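Local structure of spherulin-4 (Aspergillus clavatus, 5C5G) at residues E132-V137 / H147-N152; R160-A165 / R195-A200; T80-N85 / L127-E132; G75-T80 / R90-T95. The protein is probably a glycoside hydrolase acting on galactosaminogalactan, the polysaccharide whose biosynthesis in Aspergillus fumigatus requires Sph3. One frame throughout, in Å; residues are numbered along the deposited sequence.

Contact 1: E132-V137 / H147-N152; sequences ELTDVV and HYVVHN
With chi1 at 173°, V137 turns CG1 away from its own N, while the imidazole of H147 lies on the side of its own N, anti to the carbonyl carbon; these torsions bring a methyl and a ring edge to the places where helix 132-137 and the start of strand 148-152 meet. The V137 carbonyl oxygen sits near the plane of the H147 ring and accepts a hydrogen bond from H147 ND1 at 2.8 Å, with an N-H...O angle of 160°. That bond holds the ring's rotation and uses ND1 as the donor. V137 CG1 packs on backbone as well as side chain, lying 3.7 Å from Y148 O and 3.8 Å from V149 CG2. The other V149 methyl, CG1, comes within 3.7 Å of T134 OG1, the two side chains crossing at a slant. The T134 hydroxyl has its main partner in T164 O, yet it also accepts from water 1 at 2.8 Å. The same water lies at the edge of the H151 ring, 2.8 Å from H151 NE2, and so bridges helix and strand where their side chains do not meet directly. The elements belong to one beta-alpha-beta unit of the barrel and run roughly antiparallel, at 148°. Within it V137 also packs on I113 and F115 of strand 112-116, while L133 leans on I86 and V89 of the preceding helix 86-103.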
loop_
_atom_site.group_PDB
_atom_site.type_symbol
_atom_site.label_atom_id
_atom_site.label_comp_id
_atom_site.label_asym_id
_atom_site.label_seq_id
_atom_site.Cartn_x
_atom_site.Cartn_y
_atom_site.Cartn_z
ATOM N N GLU A 132 13.415 -2.463 -14.663
ATOM C CA GLU A 132 14.689 -2.237 -14.001
ATOM C C GLU A 132 14.483 -1.985 -12.511
ATOM O O GLU A 132 15.217 -2.511 -11.675
ATOM C CB GLU A 132 15.456 -1.068 -14.632
ATOM C CG GLU A 132 16.790 -0.821 -13.945
ATOM C CD GLU A 132 17.731 0.084 -14.702
ATOM O OE1 GLU A 132 17.461 0.406 -15.876
ATOM O OE2 GLU A 132 18.763 0.462 -14.107
ATOM N N LEU A 133 13.493 -1.184 -12.163
ATOM C CA LEU A 133 13.217 -0.927 -10.758
ATOM C C LEU A 133 12.861 -2.190 -10.008
ATOM O O LEU A 133 13.297 -2.366 -8.873
ATOM C CB LEU A 133 12.120 0.117 -10.587
ATOM C CG LEU A 133 12.512 1.530 -11.017
ATOM C CD1 LEU A 133 11.344 2.470 -10.744
ATOM C CD2 LEU A 133 13.792 2.038 -10.335
ATOM N N THR A 134 12.068 -3.058 -10.613
ATOM C CA THR A 134 11.759 -4.329 -9.982
ATOM C C THR A 134 13.021 -5.163 -9.792
ATOM O O THR A 134 13.211 -5.774 -8.733
ATOM C CB THR A 134 10.660 -5.065 -10.755
ATOM O OG1 THR A 134 9.448 -4.357 -10.505
ATOM C CG2 THR A 134 10.494 -6.499 -10.283
ATOM N N ASP A 135 13.890 -5.198 -10.797
ATOM C CA ASP A 135 15.156 -5.911 -10.652
ATOM C C ASP A 135 15.980 -5.368 -9.490
ATOM O O ASP A 135 16.595 -6.120 -8.744
ATOM C CB ASP A 135 15.972 -5.834 -11.953
ATOM C CG ASP A 135 15.438 -6.742 -13.047
ATOM O OD1 ASP A 135 14.586 -7.612 -12.763
ATOM O OD2 ASP A 135 15.899 -6.591 -14.197
ATOM N N VAL A 136 15.999 -4.055 -9.342
ATOM C CA VAL A 136 16.719 -3.441 -8.235
ATOM C C VAL A 136 16.124 -3.862 -6.897
ATOM O O VAL A 136 16.847 -4.264 -5.979
ATOM C CB VAL A 136 16.750 -1.902 -8.354
ATOM C CG1 VAL A 136 17.384 -1.267 -7.115
ATOM C CG2 VAL A 136 17.514 -1.486 -9.598
ATOM N N VAL A 137 14.805 -3.801 -6.759
ATOM C CA VAL A 137 14.196 -4.199 -5.507
ATOM C C VAL A 137 14.477 -5.664 -5.203
ATOM O O VAL A 137 14.847 -6.016 -4.072
ATOM C CB VAL A 137 12.697 -3.959 -5.542
ATOM C CG1 VAL A 137 12.018 -4.522 -4.294
ATOM C CG2 VAL A 137 12.429 -2.480 -5.649
ATOM N N HIS A 147 10.965 -8.859 -0.872
ATOM C CA HIS A 147 11.310 -7.969 -1.976
ATOM C C HIS A 147 10.064 -7.579 -2.768
ATOM O O HIS A 147 10.034 -7.618 -3.995
ATOM C CB HIS A 147 12.328 -8.628 -2.904
ATOM C CG HIS A 147 13.630 -8.968 -2.239
ATOM N ND1 HIS A 147 14.724 -8.133 -2.279
ATOM C CD2 HIS A 147 14.009 -10.050 -1.519
ATOM C CE1 HIS A 147 15.725 -8.685 -1.614
ATOM N NE2 HIS A 147 15.321 -9.852 -1.147
ATOM N N TYR A 148 9.033 -7.182 -2.042
ATOM C CA TYR A 148 7.736 -6.868 -2.634
ATOM C C TYR A 148 7.810 -5.578 -3.441
ATOM O O TYR A 148 8.535 -4.648 -3.082
ATOM C CB TYR A 148 6.751 -6.678 -1.493
ATOM C CG TYR A 148 5.309 -7.066 -1.680
ATOM C CD1 TYR A 148 4.936 -8.394 -1.859
ATOM C CD2 TYR A 148 4.305 -6.109 -1.573
ATOM C CE1 TYR A 148 3.599 -8.742 -1.985
ATOM C CE2 TYR A 148 2.967 -6.448 -1.687
ATOM C CZ TYR A 148 2.621 -7.760 -1.893
ATOM O OH TYR A 148 1.289 -8.087 -2.005
ATOM N N VAL A 149 7.039 -5.513 -4.518
ATOM C CA VAL A 149 6.938 -4.324 -5.355
ATOM C C VAL A 149 5.473 -3.963 -5.537
ATOM O O VAL A 149 4.674 -4.781 -6.011
ATOM C CB VAL A 149 7.550 -4.568 -6.740
ATOM C CG1 VAL A 149 7.296 -3.381 -7.673
ATOM C CG2 VAL A 149 9.045 -4.811 -6.617
ATOM N N VAL A 150 5.125 -2.736 -5.162
ATOM C CA VAL A 150 3.784 -2.208 -5.414
ATOM C C VAL A 150 3.914 -0.948 -6.246
ATOM O O VAL A 150 4.828 -0.154 -6.020
ATOM C CB VAL A 150 3.016 -1.928 -4.100
ATOM C CG1 VAL A 150 1.647 -1.283 -4.348
ATOM C CG2 VAL A 150 2.834 -3.213 -3.313
ATOM N N HIS A 151 3.020 -0.787 -7.218
ATOM C CA HIS A 151 2.933 0.420 -8.019
ATOM C C HIS A 151 1.665 1.164 -7.689
ATOM O O HIS A 151 0.619 0.540 -7.494
ATOM C CB HIS A 151 2.864 0.061 -9.501
ATOM C CG HIS A 151 4.137 -0.470 -10.056
ATOM N ND1 HIS A 151 4.235 -0.946 -11.341
ATOM C CD2 HIS A 151 5.368 -0.589 -9.507
ATOM C CE1 HIS A 151 5.480 -1.334 -11.563
ATOM N NE2 HIS A 151 6.184 -1.133 -10.468
ATOM N N ASN A 152 1.724 2.486 -7.693
ATOM C CA ASN A 152 0.523 3.312 -7.570
ATOM C C ASN A 152 0.348 4.298 -8.720
ATOM O O ASN A 152 0.746 5.456 -8.630
ATOM C CB ASN A 152 0.487 4.093 -6.274
ATOM C CG ASN A 152 -0.829 4.826 -6.106
ATOM O OD1 ASN A 152 -1.823 4.518 -6.778
ATOM N ND2 ASN A 152 -0.841 5.844 -5.254
HETATM O O HOH W 1 8.916 -1.646 -10.584
#

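Contact 2: R160-A165 / R195-A200; sequences RYLSTA and RDQLCA
Q197 reaches L162 with an extended side chain: CG stands beside the backbone N (chi1 -61°), the chain runs straight on, and NE2 arrives 3.8 Å from L162 CB. The twist of the amide about its last torsion (chi3 -68°) separates two roles. OE1 accepts from the backbone N of H194, whereas NE2 donates to water 3 at 3.1 Å, and that water in turn donates to A165 O at 2.9 Å. L162 also holds its CG beside the backbone N (chi1 -65°); CD1 continues the chain, and it is the other branch, CD2, that comes 4.0 Å from L198 CD2. Both leucines also bear on strand 167-172, L162 on T168 and L198 on V170. In this TIM-type barrel, 160-165 belongs to the connection from strand 148-152 to strand 167-172. The turn is pinned by T164, whose OG1 donates to Y161 O at 2.7 Å, in the carbonyl plane and on a lone pair. The T164 backbone N reaches the same oxygen at 3.0 Å. Between the backbones, water 2 lies 2.9 Å from both L162 O and Q197 O; with other acceptors also near, it cannot serve all of them at once.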
loop_
_atom_site.group_PDB
_atom_site.type_symbol
_atom_site.label_atom_id
_atom_site.label_comp_id
_atom_site.label_asym_id
_atom_site.label_seq_id
_atom_site.Cartn_x
_atom_site.Cartn_y
_atom_site.Cartn_z
ATOM N N ARG A 160 -0.076 -4.240 -19.497
ATOM C CA ARG A 160 1.280 -4.765 -19.605
ATOM C C ARG A 160 2.147 -4.371 -18.426
ATOM O O ARG A 160 3.182 -5.011 -18.172
ATOM C CB ARG A 160 1.923 -4.326 -20.919
ATOM C CG ARG A 160 1.376 -5.073 -22.115
ATOM C CD ARG A 160 1.758 -4.403 -23.419
ATOM N NE ARG A 160 0.912 -3.244 -23.666
ATOM C CZ ARG A 160 0.878 -2.578 -24.817
ATOM N NH1 ARG A 160 0.066 -1.544 -24.939
ATOM N NH2 ARG A 160 1.632 -2.956 -25.847
ATOM N N TYR A 161 1.757 -3.353 -17.679
ATOM C CA TYR A 161 2.519 -2.987 -16.497
ATOM C C TYR A 161 2.223 -3.872 -15.286
ATOM O O TYR A 161 3.031 -3.945 -14.363
ATOM C CB TYR A 161 2.239 -1.531 -16.143
ATOM C CG TYR A 161 2.761 -0.508 -17.134
ATOM C CD1 TYR A 161 3.961 -0.689 -17.799
ATOM C CD2 TYR A 161 2.068 0.665 -17.379
ATOM C CE1 TYR A 161 4.442 0.258 -18.689
ATOM C CE2 TYR A 161 2.553 1.624 -18.279
ATOM C CZ TYR A 161 3.731 1.401 -18.935
ATOM O OH TYR A 161 4.226 2.333 -19.800
ATOM N N LEU A 162 1.078 -4.545 -15.267
ATOM C CA LEU A 162 0.659 -5.238 -14.057
ATOM C C LEU A 162 1.630 -6.329 -13.642
ATOM O O LEU A 162 1.830 -6.558 -12.448
ATOM C CB LEU A 162 -0.729 -5.829 -14.226
ATOM C CG LEU A 162 -1.834 -4.800 -14.417
ATOM C CD1 LEU A 162 -3.148 -5.503 -14.725
ATOM C CD2 LEU A 162 -2.016 -3.874 -13.221
ATOM N N SER A 163 2.239 -7.010 -14.598
ATOM C CA SER A 163 3.104 -8.135 -14.247
ATOM C C SER A 163 4.476 -7.675 -13.743
ATOM O O SER A 163 5.256 -8.505 -13.268
ATOM C CB SER A 163 3.248 -9.096 -15.418
ATOM O OG SER A 163 3.898 -8.449 -16.479
ATOM N N THR A 164 4.766 -6.380 -13.808
ATOM C CA THR A 164 6.028 -5.858 -13.279
ATOM C C THR A 164 5.988 -5.581 -11.779
ATOM O O THR A 164 7.015 -5.279 -11.169
ATOM C CB THR A 164 6.477 -4.583 -14.024
ATOM O OG1 THR A 164 5.620 -3.469 -13.736
ATOM C CG2 THR A 164 6.481 -4.831 -15.504
ATOM N N ALA A 165 4.818 -5.694 -11.173
ATOM C CA ALA A 165 4.632 -5.429 -9.747
ATOM C C ALA A 165 3.881 -6.596 -9.119
ATOM O O ALA A 165 3.165 -7.340 -9.810
ATOM C CB ALA A 165 3.867 -4.130 -9.529
ATOM N N ARG A 195 -7.430 -10.417 -9.675
ATOM C CA ARG A 195 -7.553 -9.677 -8.425
ATOM C C ARG A 195 -6.263 -9.685 -7.604
ATOM O O ARG A 195 -5.992 -8.711 -6.904
ATOM C CB ARG A 195 -8.730 -10.200 -7.569
ATOM C CG ARG A 195 -8.580 -11.635 -7.089
ATOM C CD ARG A 195 -9.745 -12.083 -6.227
ATOM N NE ARG A 195 -9.897 -11.312 -4.986
ATOM C CZ ARG A 195 -9.093 -11.406 -3.922
ATOM N NH1 ARG A 195 -8.042 -12.218 -3.938
ATOM N NH2 ARG A 195 -9.333 -10.685 -2.846
ATOM N N ASP A 196 -5.476 -10.759 -7.673
ATOM C CA ASP A 196 -4.235 -10.855 -6.906
ATOM C C ASP A 196 -3.220 -9.782 -7.289
ATOM O O ASP A 196 -2.297 -9.523 -6.538
ATOM C CB ASP A 196 -3.597 -12.237 -7.062
ATOM C CG ASP A 196 -4.383 -13.342 -6.379
ATOM O OD1 ASP A 196 -5.349 -13.047 -5.653
ATOM O OD2 ASP A 196 -4.011 -14.526 -6.571
ATOM N N GLN A 197 -3.382 -9.186 -8.456
ATOM C CA GLN A 197 -2.497 -8.130 -8.934
ATOM C C GLN A 197 -2.920 -6.725 -8.533
ATOM O O GLN A 197 -2.202 -5.782 -8.841
ATOM C CB GLN A 197 -2.438 -8.186 -10.454
ATOM C CG GLN A 197 -1.908 -9.485 -10.973
ATOM C CD GLN A 197 -1.920 -9.508 -12.470
ATOM O OE1 GLN A 197 -2.977 -9.527 -13.079
ATOM N NE2 GLN A 197 -0.751 -9.443 -13.078
ATOM N N LEU A 198 -4.097 -6.581 -7.919
ATOM C CA LEU A 198 -4.771 -5.290 -7.843
ATOM C C LEU A 198 -5.057 -4.841 -6.429
ATOM O O LEU A 198 -5.397 -5.638 -5.539
ATOM C CB LEU A 198 -6.095 -5.364 -8.596
ATOM C CG LEU A 198 -6.011 -5.878 -10.037
ATOM C CD1 LEU A 198 -7.412 -5.940 -10.638
ATOM C CD2 LEU A 198 -5.086 -5.035 -10.882
ATOM N N CYS A 199 -4.935 -3.531 -6.241
ATOM C CA CYS A 199 -5.257 -2.873 -4.986
ATOM C C CYS A 199 -6.247 -1.757 -5.244
ATOM O O CYS A 199 -6.204 -1.087 -6.283
ATOM C CB CYS A 199 -3.987 -2.306 -4.349
ATOM S SG CYS A 199 -4.206 -1.344 -2.869
ATOM N N ALA A 200 -7.128 -1.542 -4.277
ATOM C CA ALA A 200 -8.128 -0.486 -4.322
ATOM C C ALA A 200 -8.030 0.364 -3.071
ATOM O O ALA A 200 -8.032 -0.165 -1.958
ATOM C CB ALA A 200 -9.515 -1.059 -4.427
HETATM O O HOH W 2 0.362 -5.465 -10.262
HETATM O O HOH W 3 1.680 -9.331 -11.234
#

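Contact 3: T80-N85 / L127-E132; sequences TYAKRN and LAYLRE
Y129 OH donates a hydrogen bond of 2.7 Å to R84 O, the one direct polar bond between these segments. It ties helix 124-139 of the (beta/alpha) barrel to the beta-alpha loop that leaves strand 71-78 and leads into the next helix. The phenol can span the gap because its CG is anti to the backbone N of Y129 (chi1 175°), projecting the ring from the helix to the loop. R84 O takes the bond at the ring edge, near the ring plane, while the hydroxyl approaches 19° out of the plane of the carbonyl. One face of the ring is met by A82. Its CB stands 4.0 Å from the Y129 ring centroid and 24° off the normal, a CH-pi contact, with A82 CB coming within 3.7 Å of Y129 CE1. A type I' turn from T80 to K83, closed by K83 N donating to T80 O at 3.0 Å, presents A82 in this way; both central residues, Y81 and A82, have positive phi. Just beyond, N85 is the N-cap of helix 86-103, whose residues I86 and V89 also pack on Y129. The carbonyl of A82 covers the same ring face as its methyl, A82 O lying toward the rim, 3.6 Å from Y129 CE2.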
loop_
_atom_site.group_PDB
_atom_site.type_symbol
_atom_site.label_atom_id
_atom_site.label_comp_id
_atom_site.label_asym_id
_atom_site.label_seq_id
_atom_site.Cartn_x
_atom_site.Cartn_y
_atom_site.Cartn_z
ATOM N N THR A 80 7.469 10.052 -10.041
ATOM C CA THR A 80 7.035 11.179 -10.880
ATOM C C THR A 80 6.655 10.735 -12.295
ATOM O O THR A 80 7.117 11.296 -13.290
ATOM C CB THR A 80 8.109 12.294 -10.958
ATOM O OG1 THR A 80 8.783 12.393 -9.701
ATOM C CG2 THR A 80 7.451 13.641 -11.296
ATOM N N TYR A 81 5.803 9.720 -12.379
ATOM C CA TYR A 81 5.315 9.228 -13.668
ATOM C C TYR A 81 6.471 8.770 -14.545
ATOM O O TYR A 81 6.458 8.927 -15.753
ATOM C CB TYR A 81 4.408 10.273 -14.329
ATOM C CG TYR A 81 3.319 10.667 -13.368
ATOM C CD1 TYR A 81 2.263 9.800 -13.089
ATOM C CD2 TYR A 81 3.388 11.870 -12.668
ATOM C CE1 TYR A 81 1.280 10.139 -12.170
ATOM C CE2 TYR A 81 2.410 12.213 -11.748
ATOM C CZ TYR A 81 1.363 11.352 -11.507
ATOM O OH TYR A 81 0.391 11.695 -10.596
ATOM N N ALA A 82 7.452 8.148 -13.891
ATOM C CA ALA A 82 8.630 7.583 -14.548
ATOM C C ALA A 82 9.530 8.635 -15.168
ATOM O O ALA A 82 10.409 8.307 -15.965
ATOM C CB ALA A 82 8.232 6.511 -15.578
ATOM N N LYS A 83 9.324 9.890 -14.786
ATOM C CA LYS A 83 10.169 10.980 -15.255
ATOM C C LYS A 83 11.305 11.246 -14.274
ATOM O O LYS A 83 12.272 11.921 -14.614
ATOM C CB LYS A 83 9.352 12.265 -15.443
ATOM C CG LYS A 83 8.291 12.177 -16.529
ATOM C CD LYS A 83 7.286 13.319 -16.411
ATOM N N ARG A 84 11.194 10.734 -13.055
ATOM C CA ARG A 84 12.239 10.949 -12.078
ATOM C C ARG A 84 13.465 10.154 -12.488
ATOM O O ARG A 84 13.360 8.980 -12.868
ATOM C CB ARG A 84 11.757 10.524 -10.690
ATOM C CG ARG A 84 12.726 10.876 -9.593
ATOM C CD ARG A 84 12.076 10.685 -8.253
ATOM N NE ARG A 84 13.000 11.031 -7.177
ATOM C CZ ARG A 84 13.236 10.307 -6.089
ATOM N NH1 ARG A 84 12.626 9.159 -5.881
ATOM N NH2 ARG A 84 14.107 10.736 -5.186
ATOM N N ASN A 85 14.625 10.797 -12.417
ATOM C CA ASN A 85 15.881 10.154 -12.760
ATOM C C ASN A 85 16.016 8.834 -12.018
ATOM O O ASN A 85 15.851 8.780 -10.806
ATOM C CB ASN A 85 17.044 11.079 -12.399
ATOM C CG ASN A 85 18.352 10.642 -13.015
ATOM O OD1 ASN A 85 18.740 9.476 -12.933
ATOM N ND2 ASN A 85 19.043 11.584 -13.645
ATOM N N LEU A 127 8.160 0.789 -19.692
ATOM C CA LEU A 127 8.169 -0.601 -19.262
ATOM C C LEU A 127 9.582 -1.020 -18.841
ATOM O O LEU A 127 9.762 -1.655 -17.817
ATOM C CB LEU A 127 7.639 -1.516 -20.366
ATOM C CG LEU A 127 7.628 -3.002 -20.006
ATOM C CD1 LEU A 127 6.688 -3.311 -18.849
ATOM C CD2 LEU A 127 7.272 -3.848 -21.217
ATOM N N ALA A 128 10.594 -0.647 -19.622
ATOM C CA ALA A 128 11.973 -0.985 -19.291
ATOM C C ALA A 128 12.417 -0.361 -17.964
ATOM O O ALA A 128 13.115 -0.990 -17.159
ATOM C CB ALA A 128 12.912 -0.554 -20.429
ATOM N N TYR A 129 11.989 0.869 -17.727
ATOM C CA TYR A 129 12.284 1.581 -16.489
ATOM C C TYR A 129 11.659 0.857 -15.317
ATOM O O TYR A 129 12.333 0.604 -14.311
ATOM C CB TYR A 129 11.738 3.000 -16.618
ATOM C CG TYR A 129 11.777 3.975 -15.448
ATOM C CD1 TYR A 129 10.810 3.947 -14.457
ATOM C CD2 TYR A 129 12.699 5.009 -15.422
ATOM C CE1 TYR A 129 10.804 4.882 -13.441
ATOM C CE2 TYR A 129 12.695 5.953 -14.410
ATOM C CZ TYR A 129 11.742 5.881 -13.429
ATOM O OH TYR A 129 11.705 6.827 -12.441
ATOM N N LEU A 130 10.386 0.499 -15.422
ATOM C CA LEU A 130 9.719 -0.193 -14.326
ATOM C C LEU A 130 10.315 -1.568 -14.091
ATOM O O LEU A 130 10.469 -1.996 -12.942
ATOM C CB LEU A 130 8.220 -0.304 -14.576
ATOM C CG LEU A 130 7.467 1.036 -14.593
ATOM C CD1 LEU A 130 6.020 0.830 -14.984
ATOM C CD2 LEU A 130 7.547 1.732 -13.234
ATOM N N ARG A 131 10.676 -2.272 -15.158
ATOM C CA ARG A 131 11.290 -3.589 -14.996
ATOM C C ARG A 131 12.647 -3.487 -14.310
ATOM O O ARG A 131 13.000 -4.328 -13.466
ATOM C CB ARG A 131 11.424 -4.291 -16.349
ATOM C CG ARG A 131 10.104 -4.871 -16.868
ATOM C CD ARG A 131 10.174 -5.272 -18.360
ATOM N NE ARG A 131 11.137 -6.334 -18.702
ATOM C CZ ARG A 131 10.913 -7.636 -18.548
ATOM N NH1 ARG A 131 9.782 -8.056 -17.998
ATOM N NH2 ARG A 131 11.828 -8.525 -18.930
ATOM N N GLU A 132 13.415 -2.463 -14.663
ATOM C CA GLU A 132 14.689 -2.237 -14.001
ATOM C C GLU A 132 14.483 -1.985 -12.511
ATOM O O GLU A 132 15.217 -2.511 -11.675
ATOM C CB GLU A 132 15.456 -1.068 -14.632
ATOM C CG GLU A 132 16.790 -0.821 -13.945
ATOM C CD GLU A 132 17.731 0.084 -14.702
ATOM O OE1 GLU A 132 17.461 0.406 -15.876
ATOM O OE2 GLU A 132 18.763 0.462 -14.107
#

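Contact 4: G75-T80 / R90-T95; sequences GYVATT and RRDIET
V77 meets helix 90-95 through both of its methyls. CG1 lies 3.9 Å from D92 CB, and CG2 lies 4.0 Å from that same atom while also approaching I93 CG1 at 4.4 Å; the aspartate thus offers its methylene to the valine. A torsion that keeps D92 CG beside the backbone N (chi1 -73°) leads the carboxylate past the valine, into a polar site beside it. There water 4 accepts from A78 N at 2.8 Å and donates to D92 OD2 at 2.8 Å, joining strand to helix. Two arginines also bind the carboxylate. OD2 forms a salt bridge with R84 NH2 from the loop after the strand, and OD1 is met nearly end-on by R91 NH2 at 2.9 Å, the oxygen lying in the guanidinium plane. The guanidinium of R91 has T95 OG1 over its centre, while the same hydroxyl donates to R91 O; R91 NH2 is further bound to G49 O. In strand 71-78 the side chains alternate: V77 faces the helix of its beta-alpha-beta unit, whereas Y76, which binds N-acetyl-D-galactosamine, hydrogen-bonds through OH to D116, another ligand-binding residue. The chemistry implies a buried carboxylate that is probably kept ionised by its two arginines, with the strand N-H satisfied through water beside the apolar patch.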
loop_
_atom_site.group_PDB
_atom_site.type_symbol
_atom_site.label_atom_id
_atom_site.label_comp_id
_atom_site.label_asym_id
_atom_site.label_seq_id
_atom_site.Cartn_x
_atom_site.Cartn_y
_atom_site.Cartn_z
ATOM N N GLY A 75 8.695 0.567 1.790
ATOM C CA GLY A 75 9.185 1.937 1.741
ATOM C C GLY A 75 8.604 2.708 0.560
ATOM O O GLY A 75 8.681 2.231 -0.576
ATOM N N TYR A 76 8.065 3.896 0.809
ATOM C CA TYR A 76 7.547 4.771 -0.240
ATOM C C TYR A 76 8.680 5.370 -1.067
ATOM O O TYR A 76 9.613 5.955 -0.503
ATOM C CB TYR A 76 6.743 5.898 0.415
ATOM C CG TYR A 76 6.193 6.941 -0.528
ATOM C CD1 TYR A 76 7.018 7.906 -1.091
ATOM C CD2 TYR A 76 4.837 6.996 -0.804
ATOM C CE1 TYR A 76 6.516 8.865 -1.942
ATOM C CE2 TYR A 76 4.322 7.957 -1.651
ATOM C CZ TYR A 76 5.168 8.882 -2.230
ATOM O OH TYR A 76 4.674 9.844 -3.081
ATOM N N VAL A 77 8.582 5.255 -2.390
ATOM C CA VAL A 77 9.527 5.897 -3.302
ATOM C C VAL A 77 8.748 6.538 -4.439
ATOM O O VAL A 77 7.946 5.868 -5.105
ATOM C CB VAL A 77 10.541 4.886 -3.877
ATOM C CG1 VAL A 77 11.476 5.572 -4.884
ATOM C CG2 VAL A 77 11.356 4.244 -2.761
ATOM N N ALA A 78 8.972 7.822 -4.683
ATOM C CA ALA A 78 8.293 8.512 -5.768
ATOM C C ALA A 78 8.976 8.266 -7.109
ATOM O O ALA A 78 10.207 8.203 -7.173
ATOM C CB ALA A 78 8.262 10.009 -5.490
ATOM N N THR A 79 8.194 8.158 -8.189
ATOM C CA THR A 79 8.769 8.044 -9.529
ATOM C C THR A 79 8.381 9.176 -10.466
ATOM O O THR A 79 8.887 9.234 -11.570
ATOM C CB THR A 79 8.422 6.712 -10.222
ATOM O OG1 THR A 79 7.061 6.737 -10.677
ATOM C CG2 THR A 79 8.634 5.529 -9.311
ATOM N N THR A 80 7.469 10.052 -10.041
ATOM C CA THR A 80 7.035 11.179 -10.880
ATOM C C THR A 80 6.655 10.735 -12.295
ATOM O O THR A 80 7.117 11.296 -13.290
ATOM C CB THR A 80 8.109 12.294 -10.958
ATOM O OG1 THR A 80 8.783 12.393 -9.701
ATOM C CG2 THR A 80 7.451 13.641 -11.296
ATOM N N ARG A 90 16.742 4.908 -7.436
ATOM C CA ARG A 90 17.580 3.862 -6.889
ATOM C C ARG A 90 18.206 4.276 -5.556
ATOM O O ARG A 90 18.310 3.458 -4.647
ATOM C CB ARG A 90 18.649 3.465 -7.887
ATOM C CG ARG A 90 19.535 2.365 -7.389
ATOM C CD ARG A 90 20.256 1.697 -8.529
ATOM N NE ARG A 90 20.904 0.470 -8.085
ATOM C CZ ARG A 90 21.248 -0.528 -8.892
ATOM N NH1 ARG A 90 21.004 -0.450 -10.190
ATOM N NH2 ARG A 90 21.835 -1.608 -8.393
ATOM N N ARG A 91 18.633 5.530 -5.428
ATOM C CA ARG A 91 19.173 5.995 -4.149
ATOM C C ARG A 91 18.145 5.769 -3.050
ATOM O O ARG A 91 18.473 5.300 -1.955
ATOM C CB ARG A 91 19.580 7.468 -4.209
ATOM C CG ARG A 91 20.037 8.035 -2.868
ATOM C CD ARG A 91 18.889 8.621 -2.054
ATOM N NE ARG A 91 19.359 9.071 -0.750
ATOM C CZ ARG A 91 18.555 9.406 0.250
ATOM N NH1 ARG A 91 19.070 9.799 1.403
ATOM N NH2 ARG A 91 17.240 9.379 0.088
ATOM N N ASP A 92 16.889 6.075 -3.319
ATOM C CA ASP A 92 15.869 5.927 -2.296
ATOM C C ASP A 92 15.655 4.450 -1.954
ATOM O O ASP A 92 15.535 4.080 -0.783
ATOM C CB ASP A 92 14.547 6.573 -2.721
ATOM C CG ASP A 92 14.591 8.083 -2.698
ATOM O OD1 ASP A 92 15.534 8.671 -2.127
ATOM O OD2 ASP A 92 13.661 8.698 -3.266
ATOM N N ILE A 93 15.589 3.584 -2.966
ATOM C CA ILE A 93 15.442 2.152 -2.718
ATOM C C ILE A 93 16.579 1.664 -1.830
ATOM O O ILE A 93 16.365 0.935 -0.848
ATOM C CB ILE A 93 15.467 1.361 -4.041
ATOM C CG1 ILE A 93 14.254 1.715 -4.916
ATOM C CG2 ILE A 93 15.490 -0.132 -3.758
ATOM C CD1 ILE A 93 14.372 1.202 -6.350
ATOM N N GLU A 94 17.798 2.020 -2.201
ATOM C CA GLU A 94 18.986 1.562 -1.488
ATOM C C GLU A 94 19.055 2.114 -0.072
ATOM O O GLU A 94 19.603 1.480 0.821
ATOM C CB GLU A 94 20.241 1.911 -2.282
ATOM C CG GLU A 94 20.326 1.052 -3.541
ATOM C CD GLU A 94 21.536 1.325 -4.389
ATOM O OE1 GLU A 94 22.227 2.333 -4.137
ATOM O OE2 GLU A 94 21.790 0.512 -5.310
ATOM N N THR A 95 18.518 3.299 0.137
ATOM C CA THR A 95 18.492 3.900 1.469
ATOM C C THR A 95 17.619 3.047 2.382
ATOM O O THR A 95 18.044 2.644 3.462
ATOM C CB THR A 95 17.992 5.360 1.399
ATOM O OG1 THR A 95 18.894 6.138 0.591
ATOM C CG2 THR A 95 17.937 5.981 2.772
HETATM O O HOH W 4 10.924 8.990 -2.995
#

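The four contacts illustrate how one barrel uses different chemistry at different depths. Contact 4 is buried and contact 1 partly so; each sets a helix against a strand of its own beta-alpha-beta unit, valine against valine in contact 1 and one valine against an aspartate methylene and an isoleucine in contact 4. Contact 2 is also partly buried but joins a loop to a strand start, combining leucine packing and a glutamine with bridging waters. Contact 3 lies at the surface, where one tyrosine carries the contact. Contacts 1 and 3 share helix 124-139, and I93 of contact 4 packs against L133, V136 and V137 of contact 1. Contacts 2 and 4 do not touch.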